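Local coordinates for hypothetical bacterial 6-phosphogluconolactonase (Bacteroides fragilis, PDB 3SCY), which probably acts as a 6-phosphogluconolactonase, a seven-bladed beta-propeller hydrolase that would open a sugar lactone ring, at residues G120-F125 and I140-S145; K149-M154 and D172-D177; H156-R161 and P213-F218; F205-G210 and L227-G232. All blocks are in the same frame, centred on the assembly; numbering follows the deposited sequence. Where two conformers were deposited one is given.

Contact 1 (G120-F125 and I140-S145); sequences GSITVF and IEFKGS
Ile122 and Ile140 form an antiparallel hydrogen-bonded pair. Ile140 N donates to Ile122 O at 2.8 Å with an N-H...O angle of 172°, and Ile122 N returns a bond to Ile140 O at 3.0 Å. Past the non-hydrogen-bonded pair Ser121-Glu141, Phe142 N reaches Gly120 O at 3.2 Å, a longer and more bent bond (148°). Gly120, with a positive phi, and Ser121 both face Asn116 on the other side, which defines a G1 beta bulge at the start of the strand. This pairing makes the outer hairpin of a four-stranded antiparallel propeller blade, with 138-141 as its outermost strand.

The apolar contacts lie on the face bearing the two isoleucines. With CG1 set between the backbone N and the carbonyl carbon (chi1 63°), Ile122 runs alongside Ile140, CG1 to CB 3.8 Å. Phe142 turns its ring edge to the backbone: Gly120 O lies in the ring plane, 3.5 Å from Phe142 CD2, while Phe142 CE2 comes 4.1 Å from Ile122 CG2. Phe182 and Leu197 of the following blade press on this face, and His180 stacks on the Phe142 ring.

The polar side chains Ser121 and Glu141 lie on the other face. Ser121 OG, also hydrogen-bonded to Asn116, donates to a water at 2.7 Å, and that water donates onward to Glu141 OE2.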
loop_
_atom_site.group_PDB
_atom_site.type_symbol
_atom_site.label_atom_id
_atom_site.label_comp_id
_atom_site.label_asym_id
_atom_site.label_seq_id
_atom_site.Cartn_x
_atom_site.Cartn_y
_atom_site.Cartn_z
ATOM N N GLY A 120 -10.329 -11.092 8.166
ATOM C CA GLY A 120 -11.022 -11.312 6.892
ATOM C C GLY A 120 -12.198 -10.360 6.801
ATOM O O GLY A 120 -13.341 -10.764 6.599
ATOM N N SER A 121 -11.917 -9.081 7.049
ATOM C CA SER A 121 -12.917 -8.042 7.127
ATOM C C SER A 121 -12.277 -6.710 6.793
ATOM O O SER A 121 -11.046 -6.610 6.643
ATOM C CB SER A 121 -13.501 -7.993 8.544
ATOM O OG SER A 121 -12.479 -7.724 9.494
ATOM N N ILE A 122 -13.121 -5.669 6.720
ATOM C CA ILE A 122 -12.687 -4.298 6.553
ATOM C C ILE A 122 -13.413 -3.460 7.601
ATOM O O ILE A 122 -14.564 -3.760 7.972
ATOM C CB ILE A 122 -12.857 -3.719 5.126
ATOM C CG1 ILE A 122 -14.344 -3.672 4.704
ATOM C CG2 ILE A 122 -11.991 -4.500 4.130
ATOM C CD1 ILE A 122 -14.563 -2.956 3.339
ATOM N N THR A 123 -12.713 -2.476 8.143
ATOM C CA THR A 123 -13.283 -1.616 9.184
ATOM C C THR A 123 -13.300 -0.167 8.702
ATOM O O THR A 123 -12.316 0.315 8.146
ATOM C CB THR A 123 -12.492 -1.757 10.513
ATOM O OG1 THR A 123 -12.472 -3.126 10.891
ATOM C CG2 THR A 123 -13.139 -0.953 11.662
ATOM N N VAL A 124 -14.411 0.538 8.962
ATOM C CA VAL A 124 -14.576 1.945 8.613
ATOM C C VAL A 124 -14.548 2.763 9.894
ATOM O O VAL A 124 -15.263 2.406 10.847
ATOM C CB VAL A 124 -15.934 2.166 7.858
ATOM C CG1 VAL A 124 -16.160 3.633 7.511
ATOM C CG2 VAL A 124 -16.002 1.301 6.599
ATOM N N PHE A 125 -13.766 3.863 9.893
ATOM C CA PHE A 125 -13.733 4.810 11.005
ATOM C C PHE A 125 -14.028 6.201 10.492
ATOM O O PHE A 125 -13.270 6.678 9.644
ATOM C CB PHE A 125 -12.352 4.851 11.706
ATOM C CG PHE A 125 -11.784 3.559 12.223
ATOM C CD1 PHE A 125 -11.065 2.718 11.385
ATOM C CD2 PHE A 125 -11.916 3.209 13.562
ATOM C CE1 PHE A 125 -10.499 1.543 11.863
ATOM C CE2 PHE A 125 -11.393 2.009 14.031
ATOM C CZ PHE A 125 -10.674 1.183 13.184
ATOM N N ILE A 140 -17.172 -4.882 8.151
ATOM C CA ILE A 140 -17.767 -5.665 7.066
ATOM C C ILE A 140 -17.041 -6.992 6.967
ATOM O O ILE A 140 -15.851 -7.011 6.658
ATOM C CB ILE A 140 -17.762 -4.858 5.728
ATOM C CG1 ILE A 140 -18.462 -3.493 5.932
ATOM C CG2 ILE A 140 -18.431 -5.659 4.587
ATOM C CD1 ILE A 140 -18.212 -2.423 4.899
ATOM N N GLU A 141 -17.740 -8.090 7.285
ATOM C CA GLU A 141 -17.160 -9.433 7.273
ATOM C C GLU A 141 -17.337 -10.094 5.919
ATOM O O GLU A 141 -18.303 -9.811 5.196
ATOM C CB GLU A 141 -17.819 -10.303 8.359
ATOM C CG GLU A 141 -17.525 -9.841 9.778
ATOM C CD GLU A 141 -16.198 -10.240 10.397
ATOM O OE1 GLU A 141 -15.485 -11.101 9.829
ATOM O OE2 GLU A 141 -15.893 -9.712 11.491
ATOM N N PHE A 142 -16.388 -10.960 5.563
ATOM C CA PHE A 142 -16.449 -11.702 4.312
ATOM C C PHE A 142 -16.451 -13.181 4.608
ATOM O O PHE A 142 -16.065 -13.599 5.706
ATOM C CB PHE A 142 -15.276 -11.334 3.383
ATOM C CG PHE A 142 -15.270 -9.866 3.037
ATOM C CD1 PHE A 142 -16.020 -9.382 1.971
ATOM C CD2 PHE A 142 -14.504 -8.966 3.772
ATOM C CE1 PHE A 142 -16.038 -8.013 1.674
ATOM C CE2 PHE A 142 -14.529 -7.594 3.480
ATOM C CZ PHE A 142 -15.279 -7.129 2.419
ATOM N N LYS A 143 -16.909 -13.971 3.641
ATOM C CA LYS A 143 -16.954 -15.423 3.748
ATOM C C LYS A 143 -16.312 -16.071 2.534
ATOM O O LYS A 143 -16.284 -15.486 1.446
ATOM C CB LYS A 143 -18.404 -15.911 3.908
ATOM C CG LYS A 143 -19.033 -15.530 5.247
ATOM C CD LYS A 143 -20.462 -16.072 5.372
ATOM C CE LYS A 143 -21.108 -15.682 6.677
ATOM N NZ LYS A 143 -22.426 -16.346 6.863
ATOM N N GLY A 144 -15.781 -17.271 2.729
ATOM C CA GLY A 144 -15.189 -18.022 1.635
ATOM C C GLY A 144 -13.807 -18.550 1.895
ATOM O O GLY A 144 -13.252 -18.396 2.988
ATOM N N SER A 145 -13.250 -19.179 0.866
ATOM C CA SER A 145 -11.914 -19.770 0.896
ATOM C C SER A 145 -11.413 -19.945 -0.528
ATOM O O SER A 145 -12.139 -19.689 -1.495
ATOM C CB SER A 145 -11.936 -21.107 1.639
ATOM O OG SER A 145 -12.860 -21.994 1.037
HETATM O O HOH W 1 -14.074 -13.228 7.658
HETATM O O HOH W 2 -13.607 -8.699 11.786
#

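Contact 2 (K149-M154 and D172-D177); sequences KERQTM and DDLGTD
The crossover loop between two propeller blades, here 149-154, packs against the turn that joins the second and third strands of the later blade, 172-177. Within the turn Asp173 OD1 accepts weak bonds from Gly175 N and Thr176 N, and a further bond from His156 N. Gln152 is the main polar link. Its side chain is extended beyond CG, and NE2 donates to Leu174 O at 2.9 Å in an almost straight bond (174°), with the acceptor in the amide plane. NE2 also makes a weak, bent bond of 3.0 Å to Asp177 OD1; the amide and carboxylate planes stand 74° apart, and the two side chains meet at roughly a right angle.

Packing contacts complete the interface. The carbonyl O of selenomethionine Met154 receives a CA-H...O contact from Gly175 CA at 3.3 Å. Leu174 CD2 touches Arg151 O at 3.6 Å, and the Arg151 chain, bent at chi2 and chi3, brings NH2 to 3.7 Å from Leu174 CD1. The guanidinium has its polar partners elsewhere, in Tyr117 and Glu230, as Asp177 has in the backbone N-H groups of Gly210 and Gly212.

Because NE2 faces acceptors while OE1 accepts from Asp148 N, the chemistry fixes which way round the Gln152 amide is turned.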
loop_
_atom_site.group_PDB
_atom_site.type_symbol
_atom_site.label_atom_id
_atom_site.label_comp_id
_atom_site.label_asym_id
_atom_site.label_seq_id
_atom_site.Cartn_x
_atom_site.Cartn_y
_atom_site.Cartn_z
ATOM N N LYS A 149 -4.032 -24.630 0.498
ATOM C CA LYS A 149 -4.357 -25.295 1.758
ATOM C C LYS A 149 -3.930 -24.544 3.024
ATOM O O LYS A 149 -4.620 -24.672 4.030
ATOM C CB LYS A 149 -3.776 -26.716 1.798
ATOM C CG LYS A 149 -4.826 -27.791 1.523
ATOM C CD LYS A 149 -4.286 -29.208 1.708
ATOM C CE LYS A 149 -4.511 -29.744 3.102
ATOM N NZ LYS A 149 -3.883 -31.076 3.293
ATOM N N GLU A 150 -2.818 -23.798 2.992
ATOM C CA GLU A 150 -2.334 -23.065 4.165
ATOM C C GLU A 150 -2.643 -21.569 4.108
ATOM O O GLU A 150 -2.769 -20.930 5.159
ATOM C CB GLU A 150 -0.820 -23.257 4.323
ATOM C CG GLU A 150 -0.440 -24.424 5.224
ATOM C CD GLU A 150 -0.738 -25.817 4.700
ATOM O OE1 GLU A 150 -1.380 -26.601 5.437
ATOM O OE2 GLU A 150 -0.319 -26.133 3.563
ATOM N N ARG A 151 -2.738 -21.000 2.902
ATOM C CA ARG A 151 -2.941 -19.564 2.800
ATOM C C ARG A 151 -4.363 -19.091 2.500
ATOM O O ARG A 151 -4.631 -17.905 2.711
ATOM C CB ARG A 151 -1.993 -19.004 1.724
ATOM C CG ARG A 151 -0.497 -19.187 2.024
ATOM C CD ARG A 151 0.008 -18.400 3.235
ATOM N NE ARG A 151 -0.389 -16.980 3.231
ATOM C CZ ARG A 151 0.289 -16.000 2.637
ATOM N NH1 ARG A 151 1.402 -16.266 1.963
ATOM N NH2 ARG A 151 -0.143 -14.747 2.712
ATOM N N GLN A 152 -5.266 -19.968 2.026
ATOM C CA GLN A 152 -6.615 -19.530 1.631
ATOM C C GLN A 152 -7.725 -20.331 2.326
ATOM O O GLN A 152 -8.709 -20.702 1.692
ATOM C CB GLN A 152 -6.756 -19.618 0.096
ATOM C CG GLN A 152 -5.710 -18.798 -0.673
ATOM C CD GLN A 152 -5.881 -18.876 -2.170
ATOM O OE1 GLN A 152 -5.754 -19.944 -2.784
ATOM N NE2 GLN A 152 -6.167 -17.745 -2.798
ATOM N N THR A 153 -7.592 -20.538 3.644
ATOM C CA THR A 153 -8.569 -21.293 4.448
ATOM C C THR A 153 -9.758 -20.404 4.823
ATOM O O THR A 153 -10.773 -20.901 5.309
ATOM C CB THR A 153 -7.890 -21.844 5.717
ATOM O OG1 THR A 153 -7.490 -20.748 6.539
ATOM C CG2 THR A 153 -6.679 -22.706 5.406
HETATM N N MSE A 154 -9.620 -19.083 4.595
HETATM C CA MSE A 154 -10.606 -18.065 4.965
HETATM C C MSE A 154 -10.324 -16.777 4.216
HETATM O O MSE A 154 -9.223 -16.636 3.677
HETATM C CB MSE A 154 -10.529 -17.785 6.490
HETATM C CG MSE A 154 -9.113 -17.479 6.970
HETATM SE SE MSE A 154 -8.915 -16.947 8.824
HETATM C CE MSE A 154 -10.152 -18.199 9.701
ATOM N N ASP A 172 -9.116 -6.044 -1.886
ATOM C CA ASP A 172 -8.466 -7.283 -2.340
ATOM C C ASP A 172 -8.516 -8.339 -1.279
ATOM O O ASP A 172 -8.095 -8.091 -0.138
ATOM C CB ASP A 172 -6.993 -7.016 -2.700
ATOM C CG ASP A 172 -6.757 -6.109 -3.880
ATOM O OD1 ASP A 172 -7.718 -5.845 -4.627
ATOM O OD2 ASP A 172 -5.583 -5.685 -4.079
ATOM N N ASP A 173 -8.970 -9.532 -1.663
ATOM C CA ASP A 173 -9.094 -10.640 -0.737
ATOM C C ASP A 173 -8.205 -11.782 -1.178
ATOM O O ASP A 173 -8.552 -12.588 -2.056
ATOM C CB ASP A 173 -10.552 -11.055 -0.634
ATOM C CG ASP A 173 -10.881 -12.169 0.347
ATOM O OD1 ASP A 173 -9.938 -12.823 0.859
ATOM O OD2 ASP A 173 -12.076 -12.386 0.601
ATOM N N LEU A 174 -7.056 -11.877 -0.506
ATOM C CA LEU A 174 -6.051 -12.892 -0.793
ATOM C C LEU A 174 -6.605 -14.292 -0.568
ATOM O O LEU A 174 -6.252 -15.226 -1.305
ATOM C CB LEU A 174 -4.794 -12.623 0.077
ATOM C CG LEU A 174 -3.623 -13.657 0.003
ATOM C CD1 LEU A 174 -2.283 -12.964 0.228
ATOM C CD2 LEU A 174 -3.809 -14.824 1.026
ATOM N N GLY A 175 -7.471 -14.435 0.434
ATOM C CA GLY A 175 -8.015 -15.736 0.778
ATOM C C GLY A 175 -9.052 -16.315 -0.156
ATOM O O GLY A 175 -9.197 -17.539 -0.210
ATOM N N THR A 176 -9.810 -15.462 -0.862
ATOM C CA THR A 176 -10.886 -15.990 -1.711
ATOM C C THR A 176 -10.697 -15.668 -3.196
ATOM O O THR A 176 -11.614 -15.941 -3.972
ATOM C CB THR A 176 -12.253 -15.488 -1.226
ATOM O OG1 THR A 176 -12.356 -14.091 -1.501
ATOM C CG2 THR A 176 -12.489 -15.762 0.251
ATOM N N ASP A 177 -9.531 -15.095 -3.595
ATOM C CA ASP A 177 -9.254 -14.766 -5.009
ATOM C C ASP A 177 -10.308 -13.798 -5.574
ATOM O O ASP A 177 -10.731 -13.933 -6.718
ATOM C CB ASP A 177 -9.159 -16.050 -5.867
ATOM C CG ASP A 177 -7.948 -16.870 -5.485
ATOM O OD1 ASP A 177 -6.850 -16.284 -5.362
ATOM O OD2 ASP A 177 -8.096 -18.091 -5.295
#

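Contact 3 (H156-R161 and P213-F218); sequences HLHCVR and PRHLIF
Arg214 lies over one face of the His158 ring: its CG sits 3.8 Å from the centroid of that ring and only 5° off the normal, a CH-pi contact. The arginine chain leaves with CG opposite the backbone N and stays extended to NE, carrying the guanidinium past the imidazole until His158 CE1 is 3.4 Å from Arg214 NH2. The two flat groups are inclined by 55°. A water 3.1 Å from His158 NE2 accepts from Arg214 NE, which also forms a salt bridge with Glu230, while Arg214 NH1 bonds to Gly262 O. His158 NE2 also hydrogen-bonds to an unidentified molecule, probably from the crystallisation liquor.

These residues belong to the innermost strands of adjacent propeller blades, whose axes approach to 5.5 Å at 14°, nearly parallel. Side chains bridge the two backbones. The His215 ring, held at ND1 by Asp263, presents its edge to His158 O, with CD2 at 3.5 Å; this buried oxygen has no polar partner in the model. Leu216 N makes a weak bond to Cys159 SG. Farther along, the folded Arg161 chain puts NH1 2.9 Å from Leu216 O, with this acceptor at the guanidinium edge and in its plane. A second water accepts from Arg161 NH1 and Phe218 N.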
loop_
_atom_site.group_PDB
_atom_site.type_symbol
_atom_site.label_atom_id
_atom_site.label_comp_id
_atom_site.label_asym_id
_atom_site.label_seq_id
_atom_site.Cartn_x
_atom_site.Cartn_y
_atom_site.Cartn_z
ATOM N N HIS A 156 -8.856 -13.143 3.572
ATOM C CA HIS A 156 -7.711 -12.401 4.088
ATOM C C HIS A 156 -7.699 -11.100 3.342
ATOM O O HIS A 156 -7.369 -11.076 2.162
ATOM C CB HIS A 156 -6.407 -13.196 3.903
ATOM C CG HIS A 156 -6.291 -14.438 4.745
ATOM N ND1 HIS A 156 -6.253 -14.374 6.126
ATOM C CD2 HIS A 156 -6.146 -15.735 4.367
ATOM C CE1 HIS A 156 -6.130 -15.632 6.547
ATOM N NE2 HIS A 156 -6.068 -16.484 5.527
ATOM N N LEU A 157 -8.121 -10.028 3.992
ATOM C CA LEU A 157 -8.243 -8.743 3.321
ATOM C C LEU A 157 -6.913 -8.011 3.372
ATOM O O LEU A 157 -6.341 -7.838 4.440
ATOM C CB LEU A 157 -9.406 -7.956 3.949
ATOM C CG LEU A 157 -10.802 -8.235 3.343
ATOM C CD1 LEU A 157 -10.955 -7.507 2.020
ATOM C CD2 LEU A 157 -11.096 -9.751 3.179
ATOM N N HIS A 158 -6.386 -7.627 2.196
ATOM C CA HIS A 158 -5.027 -7.110 2.117
ATOM C C HIS A 158 -4.873 -5.740 1.515
ATOM O O HIS A 158 -3.761 -5.194 1.560
ATOM C CB HIS A 158 -4.150 -8.082 1.300
ATOM C CG HIS A 158 -2.787 -8.278 1.886
ATOM N ND1 HIS A 158 -1.999 -7.207 2.277
ATOM C CD2 HIS A 158 -2.111 -9.427 2.121
ATOM C CE1 HIS A 158 -0.900 -7.743 2.790
ATOM N NE2 HIS A 158 -0.910 -9.070 2.679
ATOM N N CYS A 159 -5.953 -5.174 0.953
ATOM C CA CYS A 159 -5.883 -3.881 0.320
ATOM C C CYS A 159 -7.260 -3.295 0.243
ATOM O O CYS A 159 -8.229 -4.041 0.091
ATOM C CB CYS A 159 -5.268 -4.014 -1.072
ATOM S SG CYS A 159 -4.797 -2.438 -1.843
ATOM N N VAL A 160 -7.369 -1.982 0.418
ATOM C CA VAL A 160 -8.596 -1.236 0.242
ATOM C C VAL A 160 -8.245 0.011 -0.560
ATOM O O VAL A 160 -7.335 0.759 -0.181
ATOM C CB VAL A 160 -9.350 -0.893 1.559
ATOM C CG1 VAL A 160 -10.104 -2.110 2.082
ATOM C CG2 VAL A 160 -8.410 -0.327 2.627
ATOM N N ARG A 161 -8.894 0.194 -1.717
ATOM C CA ARG A 161 -8.632 1.337 -2.588
ATOM C C ARG A 161 -9.887 2.046 -3.010
ATOM O O ARG A 161 -10.853 1.402 -3.402
ATOM C CB ARG A 161 -7.923 0.927 -3.886
ATOM C CG ARG A 161 -6.579 0.206 -3.739
ATOM C CD ARG A 161 -5.532 0.986 -2.905
ATOM N NE ARG A 161 -5.444 2.411 -3.231
ATOM C CZ ARG A 161 -4.770 2.914 -4.258
ATOM N NH1 ARG A 161 -4.094 2.115 -5.075
ATOM N NH2 ARG A 161 -4.765 4.225 -4.478
ATOM N N PRO A 213 -4.852 -12.369 -4.354
ATOM C CA PRO A 213 -4.744 -10.912 -4.612
ATOM C C PRO A 213 -4.172 -10.142 -3.443
ATOM O O PRO A 213 -4.618 -10.338 -2.315
ATOM C CB PRO A 213 -6.209 -10.478 -4.849
ATOM C CG PRO A 213 -6.914 -11.689 -5.234
ATOM C CD PRO A 213 -6.212 -12.875 -4.644
ATOM N N ARG A 214 -3.163 -9.289 -3.695
ATOM C CA ARG A 214 -2.541 -8.577 -2.600
ATOM C C ARG A 214 -2.816 -7.085 -2.744
ATOM O O ARG A 214 -3.729 -6.595 -2.082
ATOM C CB ARG A 214 -1.028 -8.887 -2.476
ATOM C CG ARG A 214 -0.425 -8.362 -1.165
ATOM C CD ARG A 214 1.038 -8.788 -1.026
ATOM N NE ARG A 214 1.513 -8.555 0.346
ATOM C CZ ARG A 214 1.983 -7.388 0.787
ATOM N NH1 ARG A 214 2.118 -6.361 -0.041
ATOM N NH2 ARG A 214 2.344 -7.251 2.055
ATOM N N HIS A 215 -2.055 -6.353 -3.577
ATOM C CA HIS A 215 -2.240 -4.912 -3.695
ATOM C C HIS A 215 -2.715 -4.518 -5.069
ATOM O O HIS A 215 -2.348 -5.152 -6.056
ATOM C CB HIS A 215 -0.936 -4.155 -3.363
ATOM C CG HIS A 215 -0.621 -4.047 -1.899
ATOM N ND1 HIS A 215 0.524 -3.376 -1.462
ATOM C CD2 HIS A 215 -1.262 -4.564 -0.816
ATOM C CE1 HIS A 215 0.496 -3.436 -0.133
ATOM N NE2 HIS A 215 -0.543 -4.157 0.304
ATOM N N LEU A 216 -3.502 -3.453 -5.137
ATOM C CA LEU A 216 -4.119 -2.911 -6.356
ATOM C C LEU A 216 -3.776 -1.447 -6.531
ATOM O O LEU A 216 -3.804 -0.682 -5.552
ATOM C CB LEU A 216 -5.642 -3.061 -6.248
ATOM C CG LEU A 216 -6.479 -2.591 -7.469
ATOM C CD1 LEU A 216 -6.375 -3.587 -8.649
ATOM C CD2 LEU A 216 -7.961 -2.488 -7.086
ATOM N N ILE A 217 -3.476 -1.055 -7.791
ATOM C CA ILE A 217 -3.173 0.323 -8.149
ATOM C C ILE A 217 -3.913 0.677 -9.433
ATOM O O ILE A 217 -4.347 -0.214 -10.185
ATOM C CB ILE A 217 -1.673 0.630 -8.289
ATOM C CG1 ILE A 217 -1.061 -0.293 -9.393
ATOM C CG2 ILE A 217 -0.934 0.480 -6.930
ATOM C CD1 ILE A 217 0.323 0.090 -9.854
ATOM N N PHE A 218 -4.025 1.973 -9.690
ATOM C CA PHE A 218 -4.640 2.521 -10.904
ATOM C C PHE A 218 -3.633 3.344 -11.633
ATOM O O PHE A 218 -2.749 3.924 -10.990
ATOM C CB PHE A 218 -5.850 3.428 -10.566
ATOM C CG PHE A 218 -6.952 2.647 -9.911
ATOM C CD1 PHE A 218 -7.925 2.017 -10.676
ATOM C CD2 PHE A 218 -6.980 2.482 -8.531
ATOM C CE1 PHE A 218 -8.915 1.237 -10.064
ATOM C CE2 PHE A 218 -7.979 1.725 -7.924
ATOM C CZ PHE A 218 -8.916 1.089 -8.697
HETATM O O HOH W 3 1.949 -10.378 2.603
HETATM O O HOH W 4 -2.974 3.948 -7.306
#

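Contact 4 (F205-G210 and L227-G232); sequences FKVAPG and LINEIG
Neither segment pairs with the other as a strand: the nearest CA atoms, of Gly210 and Gly232, are 6.3 Å apart. Segment 205-210 leaves the outermost strand of one propeller blade, and 227-232 is the end of the second strand of the next blade with the turn that follows, so the contact belongs to a blade-to-blade interface. Gly210 takes a positive phi (82°), and its carbonyl is directed at the turn. Gly210 O comes 3.5 Å from Ile231 CB and 3.6 Å from Gly232 N.

Apolar side chains meet nearer the strand ends, at Val207 and Leu227. They reach toward each other tip to tip, Val207 CG1 to Leu227 CD2 4.0 Å. Leu227 has CG opposite the backbone N (chi1 169°), which brings CD2 to the valine. Pro213 and Phe238 of the later blade touch both residues, and Ile179 of the earlier blade touches Leu227. Val207 CG2 lies 4.3 Å from Asn229 OD1, while the amide nitrogen of Asn229 bonds to Thr234. The carbonyl of Val207 is held within its own segment, where Lys206 NZ curls back to donate to Val207 O at 2.8 Å.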
loop_
_atom_site.group_PDB
_atom_site.type_symbol
_atom_site.label_atom_id
_atom_site.label_comp_id
_atom_site.label_asym_id
_atom_site.label_seq_id
_atom_site.Cartn_x
_atom_site.Cartn_y
_atom_site.Cartn_z
ATOM N N PHE A 205 -15.252 -9.128 -8.029
ATOM C CA PHE A 205 -14.604 -9.585 -9.254
ATOM C C PHE A 205 -13.772 -10.786 -8.873
ATOM O O PHE A 205 -13.092 -10.761 -7.852
ATOM C CB PHE A 205 -13.744 -8.475 -9.896
ATOM C CG PHE A 205 -14.528 -7.223 -10.204
ATOM C CD1 PHE A 205 -15.360 -7.160 -11.316
ATOM C CD2 PHE A 205 -14.479 -6.122 -9.350
ATOM C CE1 PHE A 205 -16.109 -6.015 -11.586
ATOM C CE2 PHE A 205 -15.227 -4.967 -9.631
ATOM C CZ PHE A 205 -16.053 -4.936 -10.738
ATOM N N LYS A 206 -13.812 -11.832 -9.669
ATOM C CA LYS A 206 -13.071 -13.045 -9.366
ATOM C C LYS A 206 -11.806 -13.101 -10.207
ATOM O O LYS A 206 -11.834 -12.722 -11.378
ATOM C CB LYS A 206 -13.983 -14.271 -9.623
ATOM C CG LYS A 206 -13.364 -15.653 -9.346
ATOM C CD LYS A 206 -13.172 -15.976 -7.853
ATOM C CE LYS A 206 -12.797 -17.422 -7.602
ATOM N NZ LYS A 206 -11.503 -17.809 -8.243
ATOM N N VAL A 207 -10.693 -13.557 -9.609
ATOM C CA VAL A 207 -9.447 -13.768 -10.366
ATOM C C VAL A 207 -9.116 -15.266 -10.334
ATOM O O VAL A 207 -9.762 -16.023 -9.596
ATOM C CB VAL A 207 -8.246 -12.877 -9.944
ATOM C CG1 VAL A 207 -8.562 -11.386 -10.127
ATOM C CG2 VAL A 207 -7.797 -13.177 -8.518
ATOM N N ALA A 208 -8.135 -15.707 -11.145
ATOM C CA ALA A 208 -7.774 -17.124 -11.257
ATOM C C ALA A 208 -7.564 -17.788 -9.874
ATOM O O ALA A 208 -6.890 -17.204 -9.023
ATOM C CB ALA A 208 -6.526 -17.291 -12.115
ATOM N N PRO A 209 -8.128 -19.002 -9.631
ATOM C CA PRO A 209 -7.944 -19.645 -8.320
ATOM C C PRO A 209 -6.479 -19.793 -7.937
ATOM O O PRO A 209 -5.635 -20.093 -8.787
ATOM C CB PRO A 209 -8.596 -21.025 -8.508
ATOM C CG PRO A 209 -9.626 -20.794 -9.580
ATOM C CD PRO A 209 -8.971 -19.829 -10.524
ATOM N N GLY A 210 -6.197 -19.559 -6.667
ATOM C CA GLY A 210 -4.851 -19.675 -6.119
ATOM C C GLY A 210 -3.980 -18.454 -6.347
ATOM O O GLY A 210 -2.787 -18.489 -6.029
ATOM N N LEU A 227 -3.080 -5.406 -10.515
ATOM C CA LEU A 227 -3.096 -6.165 -9.286
ATOM C C LEU A 227 -1.885 -7.066 -9.173
ATOM O O LEU A 227 -1.545 -7.735 -10.150
ATOM C CB LEU A 227 -4.376 -7.038 -9.278
ATOM C CG LEU A 227 -4.511 -8.115 -8.209
ATOM C CD1 LEU A 227 -4.754 -7.498 -6.829
ATOM C CD2 LEU A 227 -5.657 -9.099 -8.561
ATOM N N ILE A 228 -1.258 -7.096 -7.986
ATOM C CA ILE A 228 -0.161 -8.014 -7.718
ATOM C C ILE A 228 -0.734 -9.139 -6.863
ATOM O O ILE A 228 -1.362 -8.870 -5.826
ATOM C CB ILE A 228 1.123 -7.370 -7.110
ATOM C CG1 ILE A 228 2.253 -8.423 -7.044
ATOM C CG2 ILE A 228 0.866 -6.712 -5.723
ATOM C CD1 ILE A 228 3.620 -7.907 -6.779
ATOM N N ASN A 229 -0.506 -10.392 -7.302
ATOM C CA ASN A 229 -0.988 -11.587 -6.624
ATOM C C ASN A 229 0.143 -12.209 -5.855
ATOM O O ASN A 229 1.153 -12.600 -6.458
ATOM C CB ASN A 229 -1.573 -12.546 -7.645
ATOM C CG ASN A 229 -2.841 -12.007 -8.243
ATOM O OD1 ASN A 229 -3.813 -11.758 -7.543
ATOM N ND2 ASN A 229 -2.846 -11.798 -9.545
ATOM N N GLU A 230 -0.012 -12.298 -4.522
ATOM C CA GLU A 230 1.049 -12.814 -3.660
ATOM C C GLU A 230 1.399 -14.268 -3.962
ATOM O O GLU A 230 2.577 -14.594 -4.089
ATOM C CB GLU A 230 0.670 -12.684 -2.180
ATOM C CG GLU A 230 1.714 -13.264 -1.234
ATOM C CD GLU A 230 1.540 -12.876 0.218
ATOM O OE1 GLU A 230 1.149 -11.718 0.486
ATOM O OE2 GLU A 230 1.892 -13.697 1.094
ATOM N N ILE A 231 0.392 -15.147 -4.023
ATOM C CA ILE A 231 0.646 -16.576 -4.159
ATOM C C ILE A 231 0.978 -16.963 -5.593
ATOM O O ILE A 231 1.928 -17.715 -5.822
ATOM C CB ILE A 231 -0.563 -17.375 -3.635
ATOM C CG1 ILE A 231 -0.945 -16.946 -2.201
ATOM C CG2 ILE A 231 -0.264 -18.899 -3.690
ATOM C CD1 ILE A 231 -2.347 -17.504 -1.725
ATOM N N GLY A 232 0.189 -16.476 -6.531
ATOM C CA GLY A 232 0.390 -16.775 -7.944
ATOM C C GLY A 232 1.620 -16.119 -8.535
ATOM O O GLY A 232 2.167 -16.618 -9.526
#

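In the fold
From the N terminus, contact 1 comes first: it closes the hairpin 121-126/138-141 at the outer edge of one blade before any other contact opens. Contact 2 then ties the crossover leaving that blade to a turn in the next, and contact 3 joins the innermost strands of this blade and the one after it. Contacts 2 and 3 cross, their segments alternating, and backbone pairing of strands 157-162 and 168-173 connects them. Contact 4 crosses contact 3 and follows contact 2; polar bonds from the loop and turn of contact 2 reach both segments of contact 4. Together the four run across three consecutive blades.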